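Local coordinates for polymerase X (Deinococcus radiodurans, PDB 2W9M), which probably catalyses the template-directed addition of deoxyribonucleotides to DNA as a family X polymerase, and binds zinc in a polymerase and histidinol phosphatase (PHP) domain, at residues Thr336-Gly340 / Ala362-Arg366; Leu374-Leu379 / Phe412-Val416; Ile396-Ser400 / Glu419-Val423; Met330-His334 / Ile513-His518. One frame throughout, in Å; residues are numbered along the deposited sequence.

Contact 1: Thr336-Gly340 / Ala362-Arg366; sequences TWSDG and ADHSR. With ZN (zinc ion), chain C.
Trp337 meets Asp363 through the root of its side chain: CB of Trp337 lies 3.7 Å from OD2 of Asp363, while the indole runs on away from the contact to place NE1 on Glu385. The carboxylate of Asp363 has its polar partner close by, in the backbone N-H of Ser335. At Ser338 the loop comes nearest to strand 358-364. With its first torsion at -156°, the serine hydroxyl swings away from its own nitrogen and over to the strand, where Ser338 OG accepts the backbone N-H of His364 at 3.0 Å (N-H...O angle 150°). The same oxygen lies in the plane of the imidazole, at its edge, 2.9 Å from His364 CD2. One hydroxyl therefore holds the backbone of His364 and abuts the rim of its ring. Asp339 comes next and joins the segments through a metal. Its carboxylate grips the zinc ion of chain C with both oxygens, OD2 of Asp339 at 2.3 Å and OD1 of Asp339 at 2.6 Å, and His364 NE2 completes the bridge at 2.1 Å from the zinc. Carboxylate and imidazole planes stand 81° apart, and Asp339 OD1 sits at the ring edge, where the metal mediates the approach of the two side chains. His518 supplies a further ligand. A loop that follows the first strand of the domain and the end of the next strand thus contribute an aspartate and a histidine to one zinc, an arrangement belonging to the multinuclear metal site of PHP domains.

Contact 2: Leu374-Leu379 / Phe412-Val416; sequences LTIERL and FPDDV
Apolar packing carries this contact: Phe412, just ahead of helix 414-417, lays its ring against Ile376 and Leu379 at the start of helix 376-391. The phenyl ring is touched from several directions. Leu379 CD2 lies over one face, 4.0 Å from Phe412 CE2, and Ile376 CG1 approaches obliquely, also 4.0 Å from Phe412 CD1, the two side chains running alongside one another in opposite senses. Beside the ring a second apolar group forms. The end of the isoleucine chain, Ile376 CD1, abuts Pro413 CD at 3.7 Å and also touches Val416 CG2, whereas the other methyl of the valine, Val416 CG1, packs at 3.5 Å on Leu379 CD2. The two branches of Val416 are thus shared between Ile376 and Leu379, residues one turn apart on the helix. In the PHP fold each of these helices follows a strand of the parallel sheet, 358-364 and 396-403, and the contact joins their N-terminal ends on the outside of the sheet; Phe412 also lies against Ser400 and Val402 of the second strand. The polar approaches are different in kind. Leu374 O points at the rim of the phenyl, near the ring plane, 3.2 Å from Phe412 CZ, and the same carbonyl takes the backbone N-H of Arg366. Within the first segment, Thr375 is the N-cap of its helix: with chi1 at 51°, its OG1 is placed to accept a weak bond from Arg378 N at 3.3 Å. Arg378 itself carries its guanidinium back to the carbonyl of Trp337.

Contact 3: Ile396-Ser400 / Glu419-Val423; sequences IVAGS and ELDYV
Asp421 holds Ala398 at both ends of its peptide backbone. Its carboxylate accepts the N-H of Ala398, OD2 of Asp421 lying 2.9 Å from N of Ala398 in a fairly straight bond (162°); the donor arrives on the anti side of the oxygen and out of the carboxylate plane. Its own N-H is given in return to Ala398 O at 2.8 Å, in the carbonyl plane. That carbonyl is shared, since Tyr422 N makes a weak second bond to Ala398 O at 3.3 Å. Farther on, Gly399 to Ser400 run parallel to Tyr422 and Val423 as neighbouring strands, where the pairing is loose. Lacking a side chain, Gly399 lets the tyrosine ring lie close, its CE2 3.4 Å from Gly399 CA, and chi1 of 80°, with CG between the backbone N and the carbonyl carbon, brings the ring obliquely against the glycine. Val397 CG1 touches the same ring obliquely, 3.5 Å from Tyr422 CD2. The hydroxyl accepts the backbone N-H of His332 and makes a weak hydrogen bond to Thr361 O. On the side of the sheet to which Ser400 points, Leu420 CD1 lies 3.6 Å from Ser400 CB, and Ser400 OG makes a weak hydrogen bond to Asp363 O. A side-chain carboxylate thus does the work of a strand partner where two strands of a beta-alpha-beta unit begin to pair, and the phenol ties this pair to the backbone of the zinc ligand His332.

Contact 4: Met330-His334 / Ile513-His518; sequences MIHTH and INTDAH. With ZN (zinc ion), chain D; ZN (zinc ion), chain C.
Two histidines that serve different zinc ions are stacked on each other: the rings of His334 and His518 form an offset pair with centroids 4.1 Å apart and planes only 8° from parallel. NE2 of His334 binds the zinc of chain D, NE2 of His518 that of chain C. The stack lies just beyond the first and last strands, 329-333 and 511-514, of the parallel PHP sheet, whose ends approach each other, consistent with the distorted seven-stranded barrel of this family. Three ligands of the chain D zinc come from here, NE2 of His332, NE2 of His334 and OD1 of Asp516, each 2.3 to 2.4 Å from the metal, and Glu401 adds a fourth. OD1 of Asp516 sits over a face of the His332 ring but at the edge of His334. Second-shell bonds help orient the ligands: His332 ND1 bonds to Glu487, which Asn514 ND2 also holds, and Asp516 OD2 bonds to Asn489. Between the strands a water takes the place of direct pairing, donating to Ile331 O at 2.7 Å and accepting from Thr515 N. Beyond it the segments bond directly, His334 N giving its hydrogen to Ala517 O at 2.7 Å (N-H...O angle 162°).

All four contacts belong to the PHP domain and its seven-stranded parallel sheet. Contact 4 brings together the first and last strands, 329-333 and 511-514, and the other three lie inside the loop it closes. Contact 1 closes first along the chain; contacts 2 and 3 then interleave, strand 396-403 lying between helices 376-391 and 414-417. Contacts 1 and 4 share the zinc of chain C, with centres about 12 Å apart. Contact 2 sits on the outside, its centre about 20 Å from that of contact 4, and contact 3 joins two middle strands. Metal-binding loops and outer helices are thus linked through successive strands of one sheet.

Contact 1: Thr336-Gly340 / Ala362-Arg366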
loop_
_atom_site.group_PDB
_atom_site.type_symbol
_atom_site.label_atom_id
_atom_site.label_comp_id
_atom_site.label_asym_id
_atom_site.label_seq_id
_atom_site.Cartn_x
_atom_site.Cartn_y
_atom_site.Cartn_z
ATOM N N THR A 336 -15.791 1.613 9.881
ATOM C CA THR A 336 -15.847 1.721 11.334
ATOM C C THR A 336 -16.210 0.401 12.026
ATOM O O THR A 336 -15.812 0.168 13.168
ATOM C CB THR A 336 -16.816 2.841 11.749
ATOM O OG1 THR A 336 -16.067 4.041 11.984
ATOM C CG2 THR A 336 -17.574 2.465 13.011
ATOM N N TRP A 337 -16.952 -0.461 11.329
ATOM C CA TRP A 337 -17.292 -1.788 11.848
ATOM C C TRP A 337 -16.052 -2.582 12.257
ATOM O O TRP A 337 -16.090 -3.380 13.193
ATOM C CB TRP A 337 -18.079 -2.590 10.806
ATOM C CG TRP A 337 -19.484 -2.135 10.637
ATOM C CD1 TRP A 337 -19.937 -1.155 9.802
ATOM C CD2 TRP A 337 -20.632 -2.641 11.321
ATOM N NE1 TRP A 337 -21.297 -1.020 9.923
ATOM C CE2 TRP A 337 -21.750 -1.921 10.855
ATOM C CE3 TRP A 337 -20.827 -3.636 12.285
ATOM C CZ2 TRP A 337 -23.041 -2.160 11.319
ATOM C CZ3 TRP A 337 -22.113 -3.872 12.748
ATOM C CH2 TRP A 337 -23.201 -3.138 12.263
ATOM N N SER A 338 -14.955 -2.368 11.538
ATOM C CA SER A 338 -13.715 -3.092 11.783
ATOM C C SER A 338 -12.664 -2.141 12.362
ATOM O O SER A 338 -12.842 -1.584 13.449
ATOM C CB SER A 338 -13.210 -3.703 10.473
ATOM O OG SER A 338 -12.370 -4.813 10.708
ATOM N N ASP A 339 -11.575 -1.950 11.623
ATOM C CA ASP A 339 -10.536 -1.018 12.027
ATOM C C ASP A 339 -10.403 0.151 11.049
ATOM O O ASP A 339 -9.338 0.743 10.926
ATOM C CB ASP A 339 -9.196 -1.735 12.208
ATOM C CG ASP A 339 -8.668 -2.333 10.916
ATOM O OD1 ASP A 339 -9.434 -2.414 9.932
ATOM O OD2 ASP A 339 -7.479 -2.727 10.882
ATOM N N GLY A 340 -11.492 0.481 10.364
ATOM C CA GLY A 340 -11.525 1.651 9.503
ATOM C C GLY A 340 -11.870 2.903 10.285
ATOM O O GLY A 340 -12.156 2.837 11.483
ATOM N N ALA A 362 -15.486 -5.084 3.076
ATOM C CA ALA A 362 -14.597 -6.192 3.435
ATOM C C ALA A 362 -13.863 -5.987 4.761
ATOM O O ALA A 362 -12.637 -5.891 4.791
ATOM C CB ALA A 362 -13.598 -6.456 2.314
ATOM N N ASP A 363 -14.615 -5.932 5.855
ATOM C CA ASP A 363 -14.028 -5.768 7.182
ATOM C C ASP A 363 -13.485 -7.097 7.705
ATOM O O ASP A 363 -13.844 -8.160 7.198
ATOM C CB ASP A 363 -15.061 -5.165 8.145
ATOM C CG ASP A 363 -15.279 -3.675 7.905
ATOM O OD1 ASP A 363 -14.316 -2.899 8.076
ATOM O OD2 ASP A 363 -16.406 -3.278 7.541
ATOM N N HIS A 364 -12.607 -7.041 8.705
ATOM C CA HIS A 364 -11.990 -8.253 9.233
ATOM C C HIS A 364 -13.000 -9.112 9.971
ATOM O O HIS A 364 -14.116 -8.677 10.259
ATOM C CB HIS A 364 -10.846 -7.925 10.191
ATOM C CG HIS A 364 -9.838 -6.981 9.628
ATOM N ND1 HIS A 364 -8.748 -7.406 8.901
ATOM C CD2 HIS A 364 -9.753 -5.633 9.689
ATOM C CE1 HIS A 364 -8.038 -6.355 8.533
ATOM N NE2 HIS A 364 -8.626 -5.268 8.996
ATOM N N SER A 365 -12.577 -10.326 10.307
ATOM C CA SER A 365 -13.434 -11.283 10.987
ATOM C C SER A 365 -12.937 -11.601 12.394
ATOM O O SER A 365 -11.816 -11.252 12.752
ATOM C CB SER A 365 -13.510 -12.564 10.166
ATOM O OG SER A 365 -12.221 -12.973 9.758
ATOM N N ARG A 366 -13.798 -12.245 13.181
ATOM C CA ARG A 366 -13.458 -12.805 14.496
ATOM C C ARG A 366 -11.978 -12.740 14.866
ATOM O O ARG A 366 -11.572 -11.955 15.721
ATOM C CB ARG A 366 -13.892 -14.276 14.546
ATOM C CG ARG A 366 -15.158 -14.574 15.324
ATOM C CD ARG A 366 -14.832 -15.015 16.749
ATOM N NE ARG A 366 -15.062 -13.960 17.734
ATOM C CZ ARG A 366 -14.580 -13.976 18.975
ATOM N NH1 ARG A 366 -13.822 -14.987 19.383
ATOM N NH2 ARG A 366 -14.849 -12.972 19.804
HETATM ZN ZN ZN C . -7.470 -3.575 8.756
#

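Contact 2: Leu374-Leu379 / Phe412-Val416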
loop_
_atom_site.group_PDB
_atom_site.type_symbol
_atom_site.label_atom_id
_atom_site.label_comp_id
_atom_site.label_asym_id
_atom_site.label_seq_id
_atom_site.Cartn_x
_atom_site.Cartn_y
_atom_site.Cartn_z
ATOM N N LEU A 374 -15.122 -8.695 13.109
ATOM C CA LEU A 374 -16.545 -8.928 13.300
ATOM C C LEU A 374 -16.882 -10.370 13.684
ATOM O O LEU A 374 -16.528 -11.307 12.978
ATOM C CB LEU A 374 -17.313 -8.554 12.033
ATOM C CG LEU A 374 -17.647 -7.079 11.833
ATOM C CD1 LEU A 374 -16.379 -6.271 11.661
ATOM C CD2 LEU A 374 -18.562 -6.895 10.635
ATOM N N THR A 375 -17.572 -10.535 14.808
ATOM C CA THR A 375 -18.184 -11.810 15.151
ATOM C C THR A 375 -19.268 -12.113 14.119
ATOM O O THR A 375 -19.611 -11.253 13.303
ATOM C CB THR A 375 -18.829 -11.758 16.544
ATOM O OG1 THR A 375 -19.693 -10.615 16.636
ATOM C CG2 THR A 375 -17.760 -11.664 17.625
ATOM N N ILE A 376 -19.814 -13.324 14.147
ATOM C CA ILE A 376 -20.890 -13.675 13.224
ATOM C C ILE A 376 -22.098 -12.758 13.419
ATOM O O ILE A 376 -22.694 -12.288 12.453
ATOM C CB ILE A 376 -21.324 -15.149 13.373
ATOM C CG1 ILE A 376 -20.214 -16.077 12.881
ATOM C CG2 ILE A 376 -22.605 -15.416 12.595
ATOM C CD1 ILE A 376 -20.555 -17.549 12.974
ATOM N N GLU A 377 -22.444 -12.498 14.675
ATOM C CA GLU A 377 -23.587 -11.649 15.006
ATOM C C GLU A 377 -23.410 -10.200 14.549
ATOM O O GLU A 377 -24.349 -9.584 14.046
ATOM C CB GLU A 377 -23.884 -11.716 16.509
ATOM C CG GLU A 377 -22.677 -12.087 17.368
ATOM C CD GLU A 377 -22.346 -13.575 17.313
ATOM O OE1 GLU A 377 -23.285 -14.391 17.189
ATOM O OE2 GLU A 377 -21.148 -13.930 17.395
ATOM N N ARG A 378 -22.211 -9.655 14.726
ATOM C CA ARG A 378 -21.933 -8.298 14.262
ATOM C C ARG A 378 -21.922 -8.212 12.736
ATOM O O ARG A 378 -22.293 -7.189 12.159
ATOM C CB ARG A 378 -20.608 -7.788 14.822
ATOM C CG ARG A 378 -20.669 -7.353 16.269
ATOM C CD ARG A 378 -19.352 -6.727 16.679
ATOM N NE ARG A 378 -19.139 -5.446 16.011
ATOM C CZ ARG A 378 -17.974 -5.045 15.513
ATOM N NH1 ARG A 378 -16.907 -5.832 15.584
ATOM N NH2 ARG A 378 -17.882 -3.859 14.929
ATOM N N LEU A 379 -21.486 -9.285 12.084
ATOM C CA LEU A 379 -21.525 -9.342 10.629
ATOM C C LEU A 379 -22.965 -9.281 10.130
ATOM O O LEU A 379 -23.256 -8.626 9.131
ATOM C CB LEU A 379 -20.852 -10.614 10.112
ATOM C CG LEU A 379 -20.919 -10.786 8.593
ATOM C CD1 LEU A 379 -20.100 -9.704 7.900
ATOM C CD2 LEU A 379 -20.441 -12.166 8.183
ATOM N N PHE A 412 -14.731 -17.893 9.201
ATOM C CA PHE A 412 -16.191 -17.986 9.240
ATOM C C PHE A 412 -16.681 -19.333 8.714
ATOM O O PHE A 412 -16.065 -19.919 7.825
ATOM C CB PHE A 412 -16.830 -16.871 8.408
ATOM C CG PHE A 412 -16.837 -15.531 9.082
ATOM C CD1 PHE A 412 -17.130 -15.420 10.428
ATOM C CD2 PHE A 412 -16.583 -14.377 8.356
ATOM C CE1 PHE A 412 -17.148 -14.189 11.046
ATOM C CE2 PHE A 412 -16.604 -13.144 8.963
ATOM C CZ PHE A 412 -16.888 -13.048 10.315
ATOM N N PRO A 413 -17.802 -19.827 9.260
ATOM C CA PRO A 413 -18.409 -21.071 8.775
ATOM C C PRO A 413 -18.920 -20.897 7.344
ATOM O O PRO A 413 -19.185 -19.768 6.928
ATOM C CB PRO A 413 -19.589 -21.285 9.735
ATOM C CG PRO A 413 -19.281 -20.445 10.934
ATOM C CD PRO A 413 -18.543 -19.260 10.399
ATOM N N ASP A 414 -19.061 -21.995 6.608
ATOM C CA ASP A 414 -19.494 -21.938 5.209
ATOM C C ASP A 414 -20.847 -21.253 5.016
ATOM O O ASP A 414 -21.039 -20.518 4.048
ATOM C CB ASP A 414 -19.537 -23.342 4.598
ATOM C CG ASP A 414 -18.157 -23.878 4.265
ATOM O OD1 ASP A 414 -17.154 -23.236 4.648
ATOM O OD2 ASP A 414 -18.075 -24.947 3.620
ATOM N N ASP A 415 -21.785 -21.503 5.924
ATOM C CA ASP A 415 -23.117 -20.913 5.805
ATOM C C ASP A 415 -23.072 -19.393 5.937
ATOM O O ASP A 415 -23.833 -18.689 5.279
ATOM C CB ASP A 415 -24.075 -21.509 6.836
ATOM C CG ASP A 415 -23.486 -21.528 8.233
ATOM O OD1 ASP A 415 -23.887 -20.671 9.053
ATOM O OD2 ASP A 415 -22.614 -22.388 8.499
ATOM N N VAL A 416 -22.179 -18.897 6.789
ATOM C CA VAL A 416 -21.994 -17.461 6.954
ATOM C C VAL A 416 -21.357 -16.843 5.712
ATOM O O VAL A 416 -21.784 -15.782 5.254
ATOM C CB VAL A 416 -21.119 -17.139 8.176
ATOM C CG1 VAL A 416 -20.786 -15.653 8.213
ATOM C CG2 VAL A 416 -21.817 -17.571 9.453
#

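Contact 3: Ile396-Ser400 / Glu419-Val423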
loop_
_atom_site.group_PDB
_atom_site.type_symbol
_atom_site.label_atom_id
_atom_site.label_comp_id
_atom_site.label_asym_id
_atom_site.label_seq_id
_atom_site.Cartn_x
_atom_site.Cartn_y
_atom_site.Cartn_z
ATOM N N ILE A 396 -23.409 -0.908 -3.440
ATOM C CA ILE A 396 -22.528 -1.649 -2.546
ATOM C C ILE A 396 -22.611 -3.160 -2.769
ATOM O O ILE A 396 -23.671 -3.702 -3.084
ATOM C CB ILE A 396 -22.842 -1.354 -1.057
ATOM C CG1 ILE A 396 -22.879 0.151 -0.798
ATOM C CG2 ILE A 396 -21.818 -2.020 -0.146
ATOM C CD1 ILE A 396 -23.187 0.506 0.637
ATOM N N VAL A 397 -21.474 -3.826 -2.599
ATOM C CA VAL A 397 -21.392 -5.278 -2.636
ATOM C C VAL A 397 -20.809 -5.737 -1.296
ATOM O O VAL A 397 -19.756 -5.267 -0.878
ATOM C CB VAL A 397 -20.509 -5.746 -3.814
ATOM C CG1 VAL A 397 -20.041 -7.169 -3.610
ATOM C CG2 VAL A 397 -21.264 -5.612 -5.131
ATOM N N ALA A 398 -21.506 -6.633 -0.606
ATOM C CA ALA A 398 -21.103 -7.023 0.741
ATOM C C ALA A 398 -20.061 -8.127 0.735
ATOM O O ALA A 398 -20.252 -9.183 0.135
ATOM C CB ALA A 398 -22.310 -7.441 1.564
ATOM N N GLY A 399 -18.953 -7.880 1.416
ATOM C CA GLY A 399 -17.919 -8.884 1.529
ATOM C C GLY A 399 -17.337 -8.941 2.923
ATOM O O GLY A 399 -17.823 -8.288 3.850
ATOM N N SER A 400 -16.285 -9.735 3.071
ATOM C CA SER A 400 -15.575 -9.831 4.333
ATOM C C SER A 400 -14.141 -10.244 4.057
ATOM O O SER A 400 -13.882 -10.990 3.116
ATOM C CB SER A 400 -16.256 -10.852 5.246
ATOM O OG SER A 400 -15.467 -11.119 6.391
ATOM N N GLU A 419 -23.715 -15.920 2.809
ATOM C CA GLU A 419 -24.538 -14.713 2.820
ATOM C C GLU A 419 -23.869 -13.564 2.071
ATOM O O GLU A 419 -24.522 -12.587 1.699
ATOM C CB GLU A 419 -24.816 -14.263 4.255
ATOM C CG GLU A 419 -25.840 -15.088 5.009
ATOM C CD GLU A 419 -26.381 -14.355 6.231
ATOM O OE1 GLU A 419 -25.956 -14.685 7.364
ATOM O OE2 GLU A 419 -27.222 -13.441 6.053
ATOM N N LEU A 420 -22.564 -13.683 1.859
ATOM C CA LEU A 420 -21.772 -12.596 1.298
ATOM C C LEU A 420 -21.803 -12.585 -0.232
ATOM O O LEU A 420 -21.971 -13.623 -0.878
ATOM C CB LEU A 420 -20.331 -12.687 1.810
ATOM C CG LEU A 420 -20.178 -12.536 3.326
ATOM C CD1 LEU A 420 -18.800 -12.963 3.804
ATOM C CD2 LEU A 420 -20.470 -11.105 3.744
ATOM N N ASP A 421 -21.639 -11.402 -0.808
ATOM C CA ASP A 421 -21.570 -11.272 -2.256
ATOM C C ASP A 421 -20.201 -11.707 -2.767
ATOM O O ASP A 421 -20.076 -12.194 -3.889
ATOM C CB ASP A 421 -21.871 -9.836 -2.677
ATOM C CG ASP A 421 -23.266 -9.396 -2.270
ATOM O OD1 ASP A 421 -24.165 -10.264 -2.196
ATOM O OD2 ASP A 421 -23.463 -8.188 -2.019
ATOM N N TYR A 422 -19.180 -11.529 -1.932
ATOM C CA TYR A 422 -17.833 -11.981 -2.255
ATOM C C TYR A 422 -16.983 -12.129 -0.996
ATOM O O TYR A 422 -17.219 -11.453 0.005
ATOM C CB TYR A 422 -17.160 -11.040 -3.257
ATOM C CG TYR A 422 -16.587 -9.787 -2.642
ATOM C CD1 TYR A 422 -15.215 -9.565 -2.619
ATOM C CD2 TYR A 422 -17.415 -8.825 -2.089
ATOM C CE1 TYR A 422 -14.685 -8.416 -2.058
ATOM C CE2 TYR A 422 -16.897 -7.678 -1.531
ATOM C CZ TYR A 422 -15.532 -7.479 -1.519
ATOM O OH TYR A 422 -15.019 -6.336 -0.961
ATOM N N VAL A 423 -15.999 -13.024 -1.061
ATOM C CA VAL A 423 -15.133 -13.331 0.066
ATOM C C VAL A 423 -13.660 -13.099 -0.261
ATOM O O VAL A 423 -13.151 -13.625 -1.246
ATOM C CB VAL A 423 -15.283 -14.800 0.480
ATOM C CG1 VAL A 423 -14.386 -15.107 1.670
ATOM C CG2 VAL A 423 -16.745 -15.122 0.786
#

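Contact 4: Met330-His334 / Ile513-His518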
loop_
_atom_site.group_PDB
_atom_site.type_symbol
_atom_site.label_atom_id
_atom_site.label_comp_id
_atom_site.label_asym_id
_atom_site.label_seq_id
_atom_site.Cartn_x
_atom_site.Cartn_y
_atom_site.Cartn_z
ATOM N N MET A 330 -14.563 -0.702 -6.465
ATOM C CA MET A 330 -13.538 -0.509 -5.440
ATOM C C MET A 330 -13.747 -1.462 -4.268
ATOM O O MET A 330 -14.386 -1.113 -3.275
ATOM C CB MET A 330 -13.531 0.942 -4.957
ATOM C CG MET A 330 -13.121 1.945 -6.028
ATOM S SD MET A 330 -11.332 2.129 -6.196
ATOM C CE MET A 330 -10.867 0.537 -6.878
ATOM N N ILE A 331 -13.206 -2.669 -4.384
ATOM C CA ILE A 331 -13.471 -3.701 -3.388
ATOM C C ILE A 331 -12.355 -3.824 -2.357
ATOM O O ILE A 331 -11.282 -3.231 -2.508
ATOM C CB ILE A 331 -13.738 -5.078 -4.036
ATOM C CG1 ILE A 331 -12.469 -5.619 -4.697
ATOM C CG2 ILE A 331 -14.894 -4.984 -5.030
ATOM C CD1 ILE A 331 -12.634 -7.012 -5.287
ATOM N N HIS A 332 -12.632 -4.598 -1.311
ATOM C CA HIS A 332 -11.722 -4.754 -0.184
ATOM C C HIS A 332 -11.423 -3.410 0.485
ATOM O O HIS A 332 -10.306 -2.909 0.435
ATOM C CB HIS A 332 -10.438 -5.467 -0.619
ATOM C CG HIS A 332 -9.544 -5.835 0.518
ATOM N ND1 HIS A 332 -8.235 -6.238 0.337
ATOM C CD2 HIS A 332 -9.755 -5.844 1.853
ATOM C CE1 HIS A 332 -7.690 -6.490 1.510
ATOM N NE2 HIS A 332 -8.592 -6.258 2.452
ATOM N N THR A 333 -12.445 -2.833 1.105
ATOM C CA THR A 333 -12.301 -1.595 1.857
ATOM C C THR A 333 -12.739 -1.850 3.297
ATOM O O THR A 333 -13.485 -2.791 3.560
ATOM C CB THR A 333 -13.168 -0.481 1.264
ATOM O OG1 THR A 333 -14.545 -0.869 1.335
ATOM C CG2 THR A 333 -12.796 -0.222 -0.191
ATOM N N HIS A 334 -12.274 -1.024 4.230
ATOM C CA HIS A 334 -12.628 -1.202 5.637
ATOM C C HIS A 334 -13.425 -0.023 6.181
ATOM O O HIS A 334 -13.274 1.107 5.723
ATOM C CB HIS A 334 -11.380 -1.451 6.488
ATOM C CG HIS A 334 -10.694 -2.743 6.177
ATOM N ND1 HIS A 334 -10.834 -3.870 6.955
ATOM C CD2 HIS A 334 -9.870 -3.090 5.157
ATOM C CE1 HIS A 334 -10.127 -4.857 6.434
ATOM N NE2 HIS A 334 -9.534 -4.407 5.341
ATOM N N ILE A 513 -7.085 -5.102 -8.448
ATOM C CA ILE A 513 -6.357 -3.970 -7.890
ATOM C C ILE A 513 -7.181 -3.336 -6.775
ATOM O O ILE A 513 -8.087 -2.547 -7.032
ATOM C CB ILE A 513 -6.012 -2.922 -8.966
ATOM C CG1 ILE A 513 -5.287 -3.586 -10.136
ATOM C CG2 ILE A 513 -5.140 -1.821 -8.385
ATOM C CD1 ILE A 513 -5.037 -2.653 -11.310
ATOM N N ASN A 514 -6.858 -3.697 -5.537
ATOM C CA ASN A 514 -7.638 -3.285 -4.370
ATOM C C ASN A 514 -6.855 -2.350 -3.453
ATOM O O ASN A 514 -5.690 -2.601 -3.149
ATOM C CB ASN A 514 -8.094 -4.513 -3.579
ATOM C CG ASN A 514 -8.939 -5.475 -4.416
ATOM O OD1 ASN A 514 -9.396 -5.134 -5.512
ATOM N ND2 ASN A 514 -9.150 -6.682 -3.898
ATOM N N THR A 515 -7.506 -1.284 -3.002
ATOM C CA THR A 515 -6.849 -0.257 -2.201
ATOM C C THR A 515 -6.656 -0.665 -0.737
ATOM O O THR A 515 -5.734 -0.189 -0.067
ATOM C CB THR A 515 -7.649 1.052 -2.237
ATOM O OG1 THR A 515 -8.973 0.813 -1.736
ATOM C CG2 THR A 515 -7.744 1.580 -3.654
ATOM N N ASP A 516 -7.526 -1.541 -0.240
ATOM C CA ASP A 516 -7.515 -1.911 1.171
ATOM C C ASP A 516 -7.680 -0.668 2.042
ATOM O O ASP A 516 -7.091 -0.566 3.120
ATOM C CB ASP A 516 -6.216 -2.641 1.524
ATOM C CG ASP A 516 -6.346 -3.494 2.774
ATOM O OD1 ASP A 516 -7.399 -3.418 3.435
ATOM O OD2 ASP A 516 -5.395 -4.240 3.098
ATOM N N ALA A 517 -8.486 0.277 1.566
ATOM C CA ALA A 517 -8.688 1.554 2.253
ATOM C C ALA A 517 -9.270 1.411 3.662
ATOM O O ALA A 517 -10.305 0.776 3.857
ATOM C CB ALA A 517 -9.571 2.472 1.411
ATOM N N HIS A 518 -8.601 2.012 4.638
ATOM C CA HIS A 518 -9.117 2.059 6.001
ATOM C C HIS A 518 -9.699 3.438 6.309
ATOM O O HIS A 518 -10.141 3.712 7.421
ATOM C CB HIS A 518 -8.013 1.704 6.993
ATOM C CG HIS A 518 -7.709 0.241 7.044
ATOM N ND1 HIS A 518 -7.025 -0.408 6.040
ATOM C CD2 HIS A 518 -8.009 -0.701 7.967
ATOM C CE1 HIS A 518 -6.909 -1.688 6.347
ATOM N NE2 HIS A 518 -7.501 -1.892 7.511
HETATM ZN ZN ZN D . -7.768 -5.566 4.446
HETATM ZN ZN ZN C . -7.470 -3.575 8.756
HETATM O O HOH W 1 -10.432 -0.864 -3.351
#